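Hypothetical protein, GDSL-like Lipase/Acylhydrolase family protein (Bacteroides uniformis, PDB 4M8K) probably hydrolyses ester bonds, as a putative lipase or acylhydrolase of the GDSL-like family whose natural substrate is not established. Local coordinates at residues 119-124 with 169-174; 165-170 with 192-197. All coordinates share one frame; numbering follows the deposited sequence.

Contact 1 of 2, residues 119-124 with 169-174; sequences GGTNDS and ITNSEL. With ACT (acetate ion), chain C.
Gly119, just past strand 114-118, and Ile169, near the end of strand 165-170, are joined through one water: it donates to Gly119 O (2.6 Å) and to Ile169 O, and accepts from Asn171 N. It links the two backbones where they no longer bond directly, Gly119 N being 4.1 Å from Ile169 O. Gly120 follows as the N-cap of helix 121-126. Its positive phi would press a CB against the preceding carbonyl oxygen, which suits a bare residue; Leu174 CD1 packs 3.9 Å from Gly120 C. Thr121 faces two ways. Its hydroxyl, set beside its own backbone N and anti to the carbonyl carbon (chi1 -63°), accepts a hydrogen bond of 3.0 Å from Asn171 ND2, bent to 152° and tilted 17° out of the amide plane. Leu174 CD2 lies 3.6 Å from the same OG1, the leucine side chain crossing the threonine at about a right angle, while Thr121 CG2 meets the acetate methyl. A valine here would probably cost Asn171 ND2 this acceptor, leaving the amide to be held mainly through its OD1 bond to Lys201. Asn122 donates from ND2 to the acetate OXT in a short, nearly straight bond of 2.7 Å. Ser124 CB and OG border Leu174 CB, and the hydroxyl is hydrogen-bonded to Ser175 N. The acetate, probably from the crystallisation liquor, also hydrogen-bonds Ser29, Gly84 and His205; with the Gly-x-Asn sequence this is consistent with the oxyanion-hole asparagine of GDSL hydrolases, and the threonine-asparagine bond ties its helix start to the loop 171-174.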
loop_
_atom_site.group_PDB
_atom_site.type_symbol
_atom_site.label_atom_id
_atom_site.label_comp_id
_atom_site.label_asym_id
_atom_site.label_seq_id
_atom_site.Cartn_x
_atom_site.Cartn_y
_atom_site.Cartn_z
ATOM N N GLY A 119 -0.245 -2.422 1.889
ATOM C CA GLY A 119 0.826 -3.272 2.421
ATOM C C GLY A 119 0.325 -4.372 3.362
ATOM O O GLY A 119 -0.913 -4.513 3.676
ATOM N N GLY A 120 1.291 -5.181 3.768
ATOM C CA GLY A 120 1.029 -6.311 4.646
ATOM C C GLY A 120 1.143 -7.663 4.027
ATOM O O GLY A 120 1.389 -8.649 4.727
ATOM N N THR A 121 1.018 -7.737 2.702
ATOM C CA THR A 121 1.223 -9.037 2.032
ATOM C C THR A 121 2.591 -9.675 2.364
ATOM O O THR A 121 2.689 -10.854 2.681
ATOM C CB THR A 121 1.018 -8.909 0.511
ATOM O OG1 THR A 121 -0.321 -8.536 0.246
ATOM C CG2 THR A 121 1.293 -10.245 -0.161
ATOM N N ASN A 122 3.655 -8.902 2.292
ATOM C CA ASN A 122 4.961 -9.441 2.577
ATOM C C ASN A 122 5.150 -9.770 4.073
ATOM O O ASN A 122 5.807 -10.760 4.408
ATOM C CB ASN A 122 6.034 -8.491 2.072
ATOM C CG ASN A 122 6.070 -8.443 0.547
ATOM O OD1 ASN A 122 6.279 -9.469 -0.120
ATOM N ND2 ASN A 122 5.851 -7.264 -0.001
ATOM N N ASP A 123 4.555 -8.976 4.957
ATOM C CA ASP A 123 4.603 -9.316 6.389
ATOM C C ASP A 123 3.979 -10.688 6.607
ATOM O O ASP A 123 4.515 -11.526 7.356
ATOM C CB ASP A 123 3.907 -8.261 7.248
ATOM C CG ASP A 123 4.479 -6.860 7.018
ATOM O OD1 ASP A 123 4.237 -6.302 5.904
ATOM O OD2 ASP A 123 5.227 -6.319 7.911
ATOM N N SER A 124 2.869 -10.951 5.908
ATOM C CA SER A 124 2.193 -12.255 5.980
ATOM C C SER A 124 3.023 -13.359 5.359
ATOM O O SER A 124 3.288 -14.374 5.991
ATOM C CB SER A 124 0.839 -12.166 5.321
ATOM O OG SER A 124 0.061 -13.308 5.603
ATOM N N ILE A 169 -5.592 -0.441 2.341
ATOM C CA ILE A 169 -6.088 -1.454 1.418
ATOM C C ILE A 169 -5.534 -2.809 1.869
ATOM O O ILE A 169 -4.298 -3.004 1.861
ATOM C CB ILE A 169 -5.653 -1.171 0.000
ATOM C CG1 ILE A 169 -6.231 0.140 -0.534
ATOM C CG2 ILE A 169 -6.100 -2.292 -0.950
ATOM C CD1 ILE A 169 -5.589 0.561 -1.884
ATOM N N THR A 170 -6.440 -3.716 2.262
ATOM C CA THR A 170 -6.086 -5.089 2.717
ATOM C C THR A 170 -6.239 -6.128 1.610
ATOM O O THR A 170 -7.348 -6.448 1.155
ATOM C CB THR A 170 -6.919 -5.507 3.951
ATOM O OG1 THR A 170 -6.656 -4.609 5.026
ATOM C CG2 THR A 170 -6.575 -6.939 4.414
ATOM N N ASN A 171 -5.105 -6.636 1.129
ATOM C CA ASN A 171 -5.104 -7.771 0.216
ATOM C C ASN A 171 -5.953 -8.939 0.731
ATOM O O ASN A 171 -6.048 -9.187 1.941
ATOM C CB ASN A 171 -3.685 -8.269 -0.029
ATOM C CG ASN A 171 -3.568 -9.172 -1.247
ATOM O OD1 ASN A 171 -4.499 -9.294 -2.032
ATOM N ND2 ASN A 171 -2.430 -9.823 -1.390
ATOM N N SER A 172 -6.536 -9.676 -0.204
ATOM C CA SER A 172 -7.158 -10.946 0.134
ATOM C C SER A 172 -6.085 -12.000 0.379
ATOM O O SER A 172 -4.936 -11.847 -0.042
ATOM C CB SER A 172 -8.074 -11.386 -1.002
ATOM O OG SER A 172 -7.311 -11.494 -2.192
ATOM N N GLU A 173 -6.487 -13.073 1.060
ATOM C CA GLU A 173 -5.695 -14.303 1.227
ATOM C C GLU A 173 -4.448 -14.128 2.101
ATOM O O GLU A 173 -3.498 -14.865 1.987
ATOM C CB GLU A 173 -5.358 -14.898 -0.145
ATOM C CG GLU A 173 -6.626 -15.168 -0.960
ATOM C CD GLU A 173 -6.326 -15.627 -2.374
ATOM O OE1 GLU A 173 -5.854 -14.828 -3.182
ATOM O OE2 GLU A 173 -6.567 -16.792 -2.685
ATOM N N LEU A 174 -4.474 -13.161 3.003
ATOM C CA LEU A 174 -3.400 -13.027 4.004
ATOM C C LEU A 174 -3.714 -13.772 5.297
ATOM O O LEU A 174 -4.843 -14.158 5.532
ATOM C CB LEU A 174 -3.138 -11.556 4.297
ATOM C CG LEU A 174 -2.751 -10.695 3.071
ATOM C CD1 LEU A 174 -2.326 -9.325 3.568
ATOM C CD2 LEU A 174 -1.672 -11.299 2.175
HETATM C C ACT C . 5.037 -8.324 -3.102
HETATM O O ACT C . 5.516 -8.961 -4.054
HETATM O OXT ACT C . 5.602 -7.304 -2.707
HETATM C CH3 ACT C . 3.767 -8.743 -2.424
HETATM O O HOH W 1 -2.611 -5.225 1.823
#

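Contact 2 of 2, residues 165-170 with 192-197; sequences RIYNIT and ENIRLH
Strands 165-170 and 192-195 pair as the two parallel strands of a right-handed beta-alpha-beta crossover, connected by helix 176-189, with 192-195 at the edge of the sheet. Their axes run 27° apart. The backbone ladder passes from Asn168 N to Glu192 O, back from Ile194 N to Asn168 O in a short 2.7 Å bond, then from Thr170 N to Ile194 O, and finishes with Leu196 N to Thr170 O just past the strand end. At the other end a water accepts from Glu192 N and Arg165 NH2 and donates to Ile166 O, filling in where the strands have spread.

Apolar contacts hold the face bearing Tyr167, Ile169 and Ile194, against helix 208-222. The two isoleucines lie side by side, pointing the same way, Ile169 CG1 being 4.1 Å from Ile194 CD1; branched at CB, they suit an extended backbone. Leu196 CD1 closes on Ile169 CG2 at 3.6 Å, and Tyr167 CB rests 4.2 Å from Ile194 CD1.

Polar side chains occupy the opposite face, beneath helix 176-189, where buried amides need partners. Asn193, its CG anti to the backbone N (chi1 -177°), offers OD1 to two donors, while its ND2 hydrogen-bonds Asp183 OD1. Asn168 ND2 donates to Asn193 OD1 from above the carbonyl plane, at 3.1 Å, whereas Thr170 OG1 donates within that plane, on a lone pair of Asn193 OD1, at 2.7 Å.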
loop_
_atom_site.group_PDB
_atom_site.type_symbol
_atom_site.label_atom_id
_atom_site.label_comp_id
_atom_site.label_asym_id
_atom_site.label_seq_id
_atom_site.Cartn_x
_atom_site.Cartn_y
_atom_site.Cartn_z
ATOM N N ARG A 165 -6.613 12.578 3.324
ATOM C CA ARG A 165 -7.445 11.410 3.588
ATOM C C ARG A 165 -6.624 10.162 3.322
ATOM O O ARG A 165 -6.014 10.012 2.283
ATOM C CB ARG A 165 -8.744 11.421 2.732
ATOM C CG ARG A 165 -9.801 12.423 3.171
ATOM C CD ARG A 165 -10.356 12.168 4.598
ATOM N NE ARG A 165 -10.662 10.752 4.901
ATOM C CZ ARG A 165 -11.770 10.097 4.532
ATOM N NH1 ARG A 165 -12.714 10.703 3.826
ATOM N NH2 ARG A 165 -11.938 8.807 4.859
ATOM N N ILE A 166 -6.571 9.279 4.302
ATOM C CA ILE A 166 -5.747 8.094 4.259
ATOM C C ILE A 166 -6.660 6.886 4.275
ATOM O O ILE A 166 -7.587 6.820 5.095
ATOM C CB ILE A 166 -4.822 8.021 5.470
ATOM C CG1 ILE A 166 -3.980 9.296 5.578
ATOM C CG2 ILE A 166 -3.981 6.750 5.423
ATOM C CD1 ILE A 166 -3.263 9.450 6.906
ATOM N N TYR A 167 -6.445 6.008 3.307
ATOM C CA TYR A 167 -7.157 4.754 3.143
ATOM C C TYR A 167 -6.194 3.597 3.159
ATOM O O TYR A 167 -5.111 3.656 2.514
ATOM C CB TYR A 167 -7.902 4.747 1.804
ATOM C CG TYR A 167 -8.988 5.782 1.698
ATOM C CD1 TYR A 167 -8.708 7.053 1.268
ATOM C CD2 TYR A 167 -10.305 5.470 2.001
ATOM C CE1 TYR A 167 -9.704 8.012 1.155
ATOM C CE2 TYR A 167 -11.308 6.428 1.932
ATOM C CZ TYR A 167 -11.005 7.700 1.520
ATOM O OH TYR A 167 -11.998 8.644 1.411
ATOM N N ASN A 168 -6.512 2.581 3.946
ATOM C CA ASN A 168 -5.767 1.358 3.950
ATOM C C ASN A 168 -6.425 0.334 3.006
ATOM O O ASN A 168 -7.662 0.250 2.914
ATOM C CB ASN A 168 -5.700 0.740 5.323
ATOM C CG ASN A 168 -4.651 -0.376 5.400
ATOM O OD1 ASN A 168 -3.432 -0.124 5.239
ATOM N ND2 ASN A 168 -5.087 -1.581 5.672
ATOM N N ILE A 169 -5.592 -0.441 2.341
ATOM C CA ILE A 169 -6.088 -1.454 1.418
ATOM C C ILE A 169 -5.534 -2.809 1.869
ATOM O O ILE A 169 -4.298 -3.004 1.861
ATOM C CB ILE A 169 -5.653 -1.171 0.000
ATOM C CG1 ILE A 169 -6.231 0.140 -0.534
ATOM C CG2 ILE A 169 -6.100 -2.292 -0.950
ATOM C CD1 ILE A 169 -5.589 0.561 -1.884
ATOM N N THR A 170 -6.440 -3.716 2.262
ATOM C CA THR A 170 -6.086 -5.089 2.717
ATOM C C THR A 170 -6.239 -6.128 1.610
ATOM O O THR A 170 -7.348 -6.448 1.155
ATOM C CB THR A 170 -6.919 -5.507 3.951
ATOM O OG1 THR A 170 -6.656 -4.609 5.026
ATOM C CG2 THR A 170 -6.575 -6.939 4.414
ATOM N N GLU A 192 -10.321 4.315 7.192
ATOM C CA GLU A 192 -11.059 3.310 6.384
ATOM C C GLU A 192 -10.153 2.204 5.844
ATOM O O GLU A 192 -9.080 2.457 5.255
ATOM C CB GLU A 192 -11.825 3.946 5.212
ATOM C CG GLU A 192 -12.415 2.956 4.183
ATOM C CD GLU A 192 -13.931 2.910 4.091
ATOM O OE1 GLU A 192 -14.509 3.960 3.756
ATOM O OE2 GLU A 192 -14.523 1.809 4.289
ATOM N N ASN A 193 -10.617 0.964 6.029
ATOM C CA ASN A 193 -9.891 -0.199 5.606
ATOM C C ASN A 193 -10.659 -0.869 4.472
ATOM O O ASN A 193 -11.765 -1.298 4.679
ATOM C CB ASN A 193 -9.703 -1.158 6.788
ATOM C CG ASN A 193 -8.883 -2.359 6.448
ATOM O OD1 ASN A 193 -8.040 -2.339 5.527
ATOM N ND2 ASN A 193 -9.117 -3.432 7.160
ATOM N N ILE A 194 -10.065 -0.922 3.279
ATOM C CA ILE A 194 -10.704 -1.531 2.095
ATOM C C ILE A 194 -10.321 -2.992 2.078
ATOM O O ILE A 194 -9.175 -3.359 1.833
ATOM C CB ILE A 194 -10.268 -0.805 0.827
ATOM C CG1 ILE A 194 -10.642 0.671 0.986
ATOM C CG2 ILE A 194 -10.924 -1.409 -0.389
ATOM C CD1 ILE A 194 -10.041 1.632 0.008
ATOM N N ARG A 195 -11.279 -3.848 2.373
ATOM C CA ARG A 195 -10.994 -5.285 2.448
ATOM C C ARG A 195 -11.235 -5.946 1.102
ATOM O O ARG A 195 -12.347 -6.252 0.734
ATOM C CB ARG A 195 -11.792 -5.916 3.571
ATOM C CG ARG A 195 -11.295 -5.385 4.913
ATOM C CD ARG A 195 -12.025 -5.934 6.142
ATOM N NE ARG A 195 -13.442 -5.598 6.123
ATOM C CZ ARG A 195 -13.949 -4.398 6.432
ATOM N NH1 ARG A 195 -13.172 -3.374 6.801
ATOM N NH2 ARG A 195 -15.261 -4.211 6.375
ATOM N N LEU A 196 -10.166 -6.131 0.340
ATOM C CA LEU A 196 -10.327 -6.665 -0.989
ATOM C C LEU A 196 -10.868 -8.105 -0.963
ATOM O O LEU A 196 -10.584 -8.856 -0.040
ATOM C CB LEU A 196 -9.024 -6.646 -1.714
ATOM C CG LEU A 196 -8.390 -5.281 -1.853
ATOM C CD1 LEU A 196 -7.025 -5.446 -2.530
ATOM C CD2 LEU A 196 -9.284 -4.378 -2.641
ATOM N N HIS A 197 -11.661 -8.462 -1.970
ATOM C CA HIS A 197 -12.161 -9.817 -2.093
ATOM C C HIS A 197 -12.181 -10.234 -3.567
ATOM O O HIS A 197 -12.351 -9.406 -4.440
ATOM C CB HIS A 197 -13.564 -9.908 -1.499
ATOM C CG HIS A 197 -14.539 -8.972 -2.151
ATOM N ND1 HIS A 197 -15.334 -9.330 -3.227
ATOM C CD2 HIS A 197 -14.859 -7.687 -1.862
ATOM C CE1 HIS A 197 -16.071 -8.298 -3.584
ATOM N NE2 HIS A 197 -15.795 -7.290 -2.780
HETATM O O HOH W 2 -10.113 6.848 5.843
HETATM O O HOH W 3 -9.032 -8.509 2.227
#

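How the contacts relate
The two contacts lie about 11 Å apart, centre to centre, and share Ile169 and Thr170 at the end of strand 165-170. Along the chain, 119-124 comes first, just after strand 114-118; 165-170 runs into 169-174, helix 176-189 follows, and 192-197 comes last. Strand 165-170 stands between 114-118 and 192-195 in the five-stranded parallel sheet, so contact 2 builds the sheet's edge, while contact 1 lies at the C-terminal ends of its strands. They touch where Ser172 CB meets Leu196 O and Asn171 CA meets Leu196 CD1. This matches alpha/beta folds in which loops at the strand ends form the probable active site, where an acetate, probably from the crystallisation liquor, is bound.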